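Oxaloacetate acetyl hydrolase (Cryphonectria parasitica, PDB 3LYE) belongs to the phosphoenolpyruvate phosphomutase family of proteins, whose members are built on a TIM-barrel fold. Local coordinates at residues V153-K156 / R157-S161; A106-V109 / E110-R114. All blocks are in the same frame, centred on the assembly; numbering follows the deposited sequence.

In the fold
Interactions 1 and 2 lie on two helices of the barrel wall that pack against each other: Thr-155 and Leu-159 of helix 142-158 meet Ala-106, Val-109 and Glu-110 of helix 102-114, and Ser-161 meets Ile-113. Interaction 2 is the more buried, a regular run of helix between barrel strands and neighbouring helices, and its side chains pair by a CH-pi contact, aliphatic packing and a histidine ring nitrogen over an arginine guanidinium. Interaction 1 is only partly buried. It takes in the end of its helix, where Arg-157 and Arg-160 lead away from the helix and the chain turns off through a Schellman motif with two waters. Both also touch the second subunit.

Interaction 1. Residues V153-K156 / R157-S161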
ATOM      1  N   VAL A 153      -0.125   6.873  25.495  1.00  9.08           N
ATOM      2  CA  VAL A 153       0.968   7.140  26.396  1.00  8.83           C
ATOM      3  C   VAL A 153       1.685   5.846  26.760  1.00  9.19           C
ATOM      4  O   VAL A 153       2.917   5.792  26.772  1.00 10.40           O
ATOM      5  CB  VAL A 153       0.475   7.880  27.642  1.00  9.95           C
ATOM      6  CG1 VAL A 153       1.566   7.951  28.709  1.00  9.95           C
ATOM      7  CG2 VAL A 153       0.044   9.259  27.285  1.00 11.37           C
ATOM      8  N   ALA A 154       0.940   4.799  27.076  1.00  9.77           N
ATOM      9  CA  ALA A 154       1.593   3.542  27.426  1.00  9.25           C
ATOM     10  C   ALA A 154       2.471   3.058  26.288  1.00 10.34           C
ATOM     11  O   ALA A 154       3.534   2.462  26.538  1.00 10.59           O
ATOM     12  CB  ALA A 154       0.577   2.477  27.800  1.00  9.85           C
ATOM     13  N   THR A 155       2.005   3.236  25.053  1.00  9.41           N
ATOM     14  CA  THR A 155       2.788   2.807  23.908  1.00  9.10           C
ATOM     15  C   THR A 155       4.090   3.577  23.761  1.00  9.93           C
ATOM     16  O   THR A 155       5.156   2.971  23.571  1.00  9.95           O
ATOM     17  CB  THR A 155       1.988   2.945  22.614  1.00 10.30           C
ATOM     18  OG1 THR A 155       0.816   2.142  22.686  1.00 12.15           O
ATOM     19  CG2 THR A 155       2.789   2.488  21.387  1.00 10.92           C
ATOM     20  N   LYS A 156       4.014   4.893  23.852  1.00  9.70           N
ATOM     21  CA  LYS A 156       5.224   5.694  23.716  1.00  8.95           C
ATOM     22  C   LYS A 156       6.218   5.337  24.813  1.00 10.55           C
ATOM     23  O   LYS A 156       7.420   5.288  24.566  1.00 10.94           O
ATOM     24  CB  LYS A 156       4.927   7.182  23.585  1.00 12.56           C
ATOM     25  CG  LYS A 156       4.608   7.943  24.795  1.00 13.99           C
ATOM     26  CD  LYS A 156       3.885   9.274  24.521  1.00 16.08           C
ATOM     27  CE  LYS A 156       3.698  10.167  25.760  1.00 18.53           C
ATOM     28  NZ  LYS A 156       4.902  11.011  26.171  1.00 19.11           N
ATOM     29  N   ARG A 157       5.728   5.047  26.019  1.00  9.76           N
ATOM     30  CA  ARG A 157       6.603   4.661  27.117  1.00 10.73           C
ATOM     31  C   ARG A 157       7.227   3.278  26.888  1.00 11.55           C
ATOM     32  O   ARG A 157       8.445   3.088  27.098  1.00 13.27           O
ATOM     33  CB  ARG A 157       5.816   4.665  28.414  1.00 12.25           C
ATOM     34  CG  ARG A 157       5.560   6.060  28.902  1.00 13.89           C
ATOM     35  CD  ARG A 157       4.704   6.109  30.185  1.00 16.96           C
ATOM     36  NE  ARG A 157       5.138   5.145  31.224  1.00 21.83           N
ATOM     37  CZ  ARG A 157       6.156   5.315  32.061  1.00 22.63           C
ATOM     38  NH1 ARG A 157       6.461   4.355  32.923  1.00 20.77           N
ATOM     39  NH2 ARG A 157       6.870   6.432  32.050  1.00 24.73           N
ATOM     40  N   ARG A 158       6.432   2.305  26.440  1.00 10.71           N
ATOM     41  CA  ARG A 158       6.924   0.940  26.187  1.00 11.58           C
ATOM     42  C   ARG A 158       8.019   0.958  25.127  1.00 12.25           C
ATOM     43  O   ARG A 158       9.000   0.202  25.200  1.00 13.31           O
ATOM     44  CB  ARG A 158       5.724   0.105  25.749  1.00 14.73           C
ATOM     45  CG  ARG A 158       5.911  -1.304  25.374  1.00 18.88           C
ATOM     46  CD  ARG A 158       4.508  -2.013  25.426  1.00 19.61           C
ATOM     47  NE  ARG A 158       3.579  -1.511  24.398  1.00 20.81           N
ATOM     48  CZ  ARG A 158       2.395  -0.882  24.553  1.00 22.68           C
ATOM     49  NH1 ARG A 158       1.828  -0.584  25.718  1.00 23.04           N
ATOM     50  NH2 ARG A 158       1.733  -0.547  23.454  1.00 23.36           N
ATOM     51  N   LEU A 159       7.887   1.856  24.165  1.00 10.91           N
ATOM     52  CA  LEU A 159       8.867   1.979  23.074  1.00 12.10           C
ATOM     53  C   LEU A 159      10.031   2.908  23.403  1.00 13.36           C
ATOM     54  O   LEU A 159      10.843   3.191  22.519  1.00 14.62           O
ATOM     55  CB  LEU A 159       8.161   2.415  21.794  1.00 11.51           C
ATOM     56  CG  LEU A 159       7.123   1.398  21.354  1.00 11.37           C
ATOM     57  CD1 LEU A 159       6.390   1.877  20.097  1.00 12.24           C
ATOM     58  CD2 LEU A 159       7.664   0.025  21.111  1.00 12.87           C
ATOM     59  N   ARG A 160      10.057   3.465  24.616  1.00 13.13           N
ATOM     60  CA  ARG A 160      11.143   4.347  25.039  1.00 14.33           C
ATOM     61  C   ARG A 160      11.375   5.486  24.063  1.00 15.13           C
ATOM     62  O   ARG A 160      12.489   5.876  23.775  1.00 17.49           O
ATOM     63  CB  ARG A 160      12.391   3.472  25.267  1.00 19.24           C
ATOM     64  CG  ARG A 160      12.029   2.473  26.401  1.00 24.52           C
ATOM     65  CD  ARG A 160      13.062   1.474  26.884  1.00 31.58           C
ATOM     66  NE  ARG A 160      14.409   1.651  26.400  1.00 34.88           N
ATOM     67  CZ  ARG A 160      15.244   0.636  26.182  1.00 38.56           C
ATOM     68  NH1 ARG A 160      16.479   0.882  25.737  1.00 40.47           N
ATOM     69  NH2 ARG A 160      14.828  -0.619  26.391  1.00 36.50           N
ATOM     70  N   SER A 161      10.269   6.078  23.650  1.00 12.88           N
ATOM     71  CA  SER A 161      10.291   7.156  22.687  1.00 10.21           C
ATOM     72  C   SER A 161      10.011   8.536  23.253  1.00 12.27           C
ATOM     73  O   SER A 161       9.287   8.672  24.224  1.00 13.45           O
ATOM     74  CB  SER A 161       9.215   6.843  21.639  1.00 12.15           C
ATOM     75  OG  SER A 161       8.987   7.892  20.728  1.00 11.11           O
TER
HETATM   76  O   HOH W   1       7.198  10.383  24.793  0.96 18.75           O
HETATM   77  O   HOH W   2       8.879   7.506  26.746  1.00 19.56           O
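Arg-158 sends its CG anti to the backbone N (chi1 178°) and then bends at chi3 (67°), which folds the guanidinium back along the preceding turn and over Thr-155. There NH2 stands 2.9 Å from Thr-155 OG1, and the CA of Thr-155 sits against one face of the guanidinium, offset toward its rim. The hydroxyl of Thr-155 is hydrogen-bonded to the carbonyl of Ala-151, one turn back, a common way for a threonine to spend its hydroxyl inside a helix. Its methyl CG2 is thereby turned toward Leu-159, whose CD1 lies alongside at 3.9 Å. A long, flexible arginine suits the outer side of this turn, while the branched threonine and leucine suit the side facing helix 102-114.

The helix ends in a Schellman motif. Arg-160 adopts a positive phi, and the chain swings round so that Ser-161 N donates to Lys-156 O at 3.1 Å, with a nearly straight N-H...O angle of 172°, beside the bond from Arg-160 N to Arg-157 O. A water links Lys-156 NZ to Ser-161 O, 2.8 Å from each, which connects the lysine's ammonium to the chain beyond the helix end; its salt bridge is to Asp-193. Ser-161 OG bonds onward to Phe-163 N, at the approach to strand 164-169.

Toward strand 164-169, Val-153 and Lys-156 rest on Leu-165. Thr-155, Leu-159 and Ser-161 pack on helix 102-114, and Arg-158 and Leu-159 meet Val-294 and Phe-10 of the second subunit, so the helix end lies between barrel wall and neighbouring subunit.

Interaction 2. Residues A106-V109 / E110-R114; sequences ARTV and EHYIR
His-111 N donates to Arg-107 O at 2.9 Å, and Tyr-112 N to Thr-108 O at the same length, two of the four successive i to i+4 bonds across this contact, a series that Arg-114 N to Glu-110 O continues. The arginine and histidine meet again through their side chains. Arg-107 runs extended from CG to NE, and His-111 NE2 comes over the centre of its guanidinium, 3.5 Å above the plane. With the two planes 52° apart, this is a tilted approach and not a parallel stack.

On another side of the helix, Thr-108 CG2 lies over the face of the Tyr-112 ring in a CH-pi contact, 4.2 Å from the centroid. The threonine suits this place because its methyl serves the ring while OG1 bonds back to Met-104 O; the tyrosine OH reaches Asp-94 O, and Asp-94 is a calcium ligand. Val-109 CG1 and Ile-113 CD1 touch at 3.6 Å, branched apolar groups fitted to the side facing helix 142-158 and the loop after it. Arg-114 makes a salt bridge to Asp-79 of the second subunit.

Helix 102-114 is the crossover of a beta-alpha-beta unit joining parallel strands 91-94 and 119-122, the repeating element of a TIM barrel.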
ATOM      1  N   ALA A 106      -2.943   2.227  20.084  1.00  9.01           N
ATOM      2  CA  ALA A 106      -1.582   1.779  20.335  1.00  8.78           C
ATOM      3  C   ALA A 106      -0.848   1.449  19.042  1.00  8.01           C
ATOM      4  O   ALA A 106       0.301   1.842  18.857  1.00  9.78           O
ATOM      5  CB  ALA A 106      -1.593   0.569  21.252  1.00  9.20           C
ATOM      6  N   ARG A 107      -1.509   0.732  18.140  1.00  8.09           N
ATOM      7  CA  ARG A 107      -0.902   0.380  16.856  1.00  7.42           C
ATOM      8  C   ARG A 107      -0.512   1.642  16.090  1.00  7.60           C
ATOM      9  O   ARG A 107       0.541   1.714  15.521  1.00  8.63           O
ATOM     10  CB  ARG A 107      -1.893  -0.451  16.047  1.00  8.65           C
ATOM     11  CG  ARG A 107      -1.311  -0.927  14.729  1.00  9.14           C
ATOM     12  CD  ARG A 107      -2.265  -1.930  14.092  1.00 10.14           C
ATOM     13  NE  ARG A 107      -1.808  -2.395  12.782  1.00 13.30           N
ATOM     14  CZ  ARG A 107      -0.876  -3.330  12.612  1.00 14.68           C
ATOM     15  NH1 ARG A 107      -0.329  -3.934  13.649  1.00 14.44           N
ATOM     16  NH2 ARG A 107      -0.481  -3.647  11.383  1.00 17.21           N
ATOM     17  N   THR A 108      -1.392   2.636  16.101  1.00  8.37           N
ATOM     18  CA  THR A 108      -1.148   3.887  15.410  1.00  8.08           C
ATOM     19  C   THR A 108       0.081   4.589  15.983  1.00  8.48           C
ATOM     20  O   THR A 108       0.960   5.016  15.246  1.00  8.49           O
ATOM     21  CB  THR A 108      -2.395   4.799  15.499  1.00  8.62           C
ATOM     22  OG1 THR A 108      -3.511   4.174  14.834  1.00  9.24           O
ATOM     23  CG2 THR A 108      -2.123   6.139  14.841  1.00  9.00           C
ATOM     24  N   VAL A 109       0.143   4.714  17.313  1.00  7.75           N
ATOM     25  CA  VAL A 109       1.270   5.367  17.922  1.00  7.81           C
ATOM     26  C   VAL A 109       2.552   4.593  17.605  1.00  8.39           C
ATOM     27  O   VAL A 109       3.562   5.204  17.287  1.00  8.53           O
ATOM     28  CB  VAL A 109       1.040   5.563  19.457  1.00  9.10           C
ATOM     29  CG1 VAL A 109       2.328   6.094  20.108  1.00  9.19           C
ATOM     30  CG2 VAL A 109      -0.121   6.516  19.682  1.00  9.10           C
ATOM     31  N   GLU A 110       2.511   3.264  17.719  1.00  7.66           N
ATOM     32  CA  GLU A 110       3.694   2.467  17.447  1.00  7.80           C
ATOM     33  C   GLU A 110       4.153   2.681  16.013  1.00  8.74           C
ATOM     34  O   GLU A 110       5.345   2.823  15.765  1.00  9.09           O
ATOM     35  CB  GLU A 110       3.331   1.026  17.699  1.00  9.57           C
ATOM     36  CG  GLU A 110       4.375   0.011  17.347  1.00 13.23           C
ATOM     37  CD  GLU A 110       3.862  -1.386  17.623  1.00 25.63           C
ATOM     38  OE1 GLU A 110       2.636  -1.630  17.407  1.00 32.06           O
ATOM     39  OE2 GLU A 110       4.668  -2.219  18.051  1.00 27.50           O
ATOM     40  N   HIS A 111       3.228   2.633  15.055  1.00  8.06           N
ATOM     41  CA  HIS A 111       3.571   2.812  13.645  1.00  7.84           C
ATOM     42  C   HIS A 111       4.130   4.214  13.358  1.00  8.37           C
ATOM     43  O   HIS A 111       5.088   4.374  12.615  1.00  8.54           O
ATOM     44  CB  HIS A 111       2.378   2.475  12.759  1.00  9.53           C
ATOM     45  CG  HIS A 111       2.139   1.005  12.643  1.00 12.83           C
ATOM     46  ND1 HIS A 111       1.907   0.381  11.445  1.00 23.10           N
ATOM     47  CD2 HIS A 111       2.113   0.029  13.578  1.00 13.19           C
ATOM     48  CE1 HIS A 111       1.769  -0.918  11.638  1.00 19.80           C
ATOM     49  NE2 HIS A 111       1.921  -1.164  12.921  1.00 15.88           N
ATOM     50  N   TYR A 112       3.535   5.219  13.981  1.00  8.10           N
ATOM     51  CA  TYR A 112       4.009   6.587  13.812  1.00  7.75           C
ATOM     52  C   TYR A 112       5.435   6.666  14.377  1.00  7.29           C
ATOM     53  O   TYR A 112       6.340   7.239  13.755  1.00  7.90           O
ATOM     54  CB  TYR A 112       3.094   7.604  14.486  1.00  7.63           C
ATOM     55  CG  TYR A 112       1.905   8.069  13.671  1.00  8.54           C
ATOM     56  CD1 TYR A 112       1.311   7.255  12.694  1.00  9.48           C
ATOM     57  CD2 TYR A 112       1.351   9.301  13.922  1.00  8.17           C
ATOM     58  CE1 TYR A 112       0.204   7.697  11.995  1.00  9.13           C
ATOM     59  CE2 TYR A 112       0.259   9.745  13.235  1.00  7.92           C
ATOM     60  CZ  TYR A 112      -0.309   8.938  12.254  1.00  9.55           C
ATOM     61  OH  TYR A 112      -1.425   9.389  11.570  1.00 10.41           O
ATOM     62  N   ILE A 113       5.641   6.125  15.565  1.00  7.91           N
ATOM     63  CA  ILE A 113       6.967   6.155  16.166  1.00  8.04           C
ATOM     64  C   ILE A 113       8.016   5.480  15.273  1.00  7.99           C
ATOM     65  O   ILE A 113       9.097   6.033  15.040  1.00  9.81           O
ATOM     66  CB  ILE A 113       6.937   5.521  17.577  1.00  8.16           C
ATOM     67  CG1 ILE A 113       6.288   6.514  18.557  1.00  8.10           C
ATOM     68  CG2 ILE A 113       8.323   5.135  18.102  1.00  9.81           C
ATOM     69  CD1 ILE A 113       5.957   5.922  19.903  1.00  9.74           C
ATOM     70  N   ARG A 114       7.697   4.276  14.812  1.00  9.44           N
ATOM     71  CA  ARG A 114       8.570   3.493  13.930  1.00 11.12           C
ATOM     72  C   ARG A 114       8.902   4.243  12.652  1.00 10.73           C
ATOM     73  O   ARG A 114       9.995   4.088  12.094  1.00 13.15           O
ATOM     74  CB  ARG A 114       7.870   2.158  13.509  1.00 11.60           C
ATOM     75  CG  ARG A 114       7.927   1.147  14.579  1.00 14.72           C
ATOM     76  CD  ARG A 114       6.990  -0.027  14.390  1.00 14.87           C
ATOM     77  NE  ARG A 114       6.918  -0.524  13.042  1.00 12.77           N
ATOM     78  CZ  ARG A 114       5.998  -1.364  12.608  1.00 15.53           C
ATOM     79  NH1 ARG A 114       6.007  -1.709  11.323  1.00 16.32           N
ATOM     80  NH2 ARG A 114       5.103  -1.869  13.448  1.00 17.59           N
TER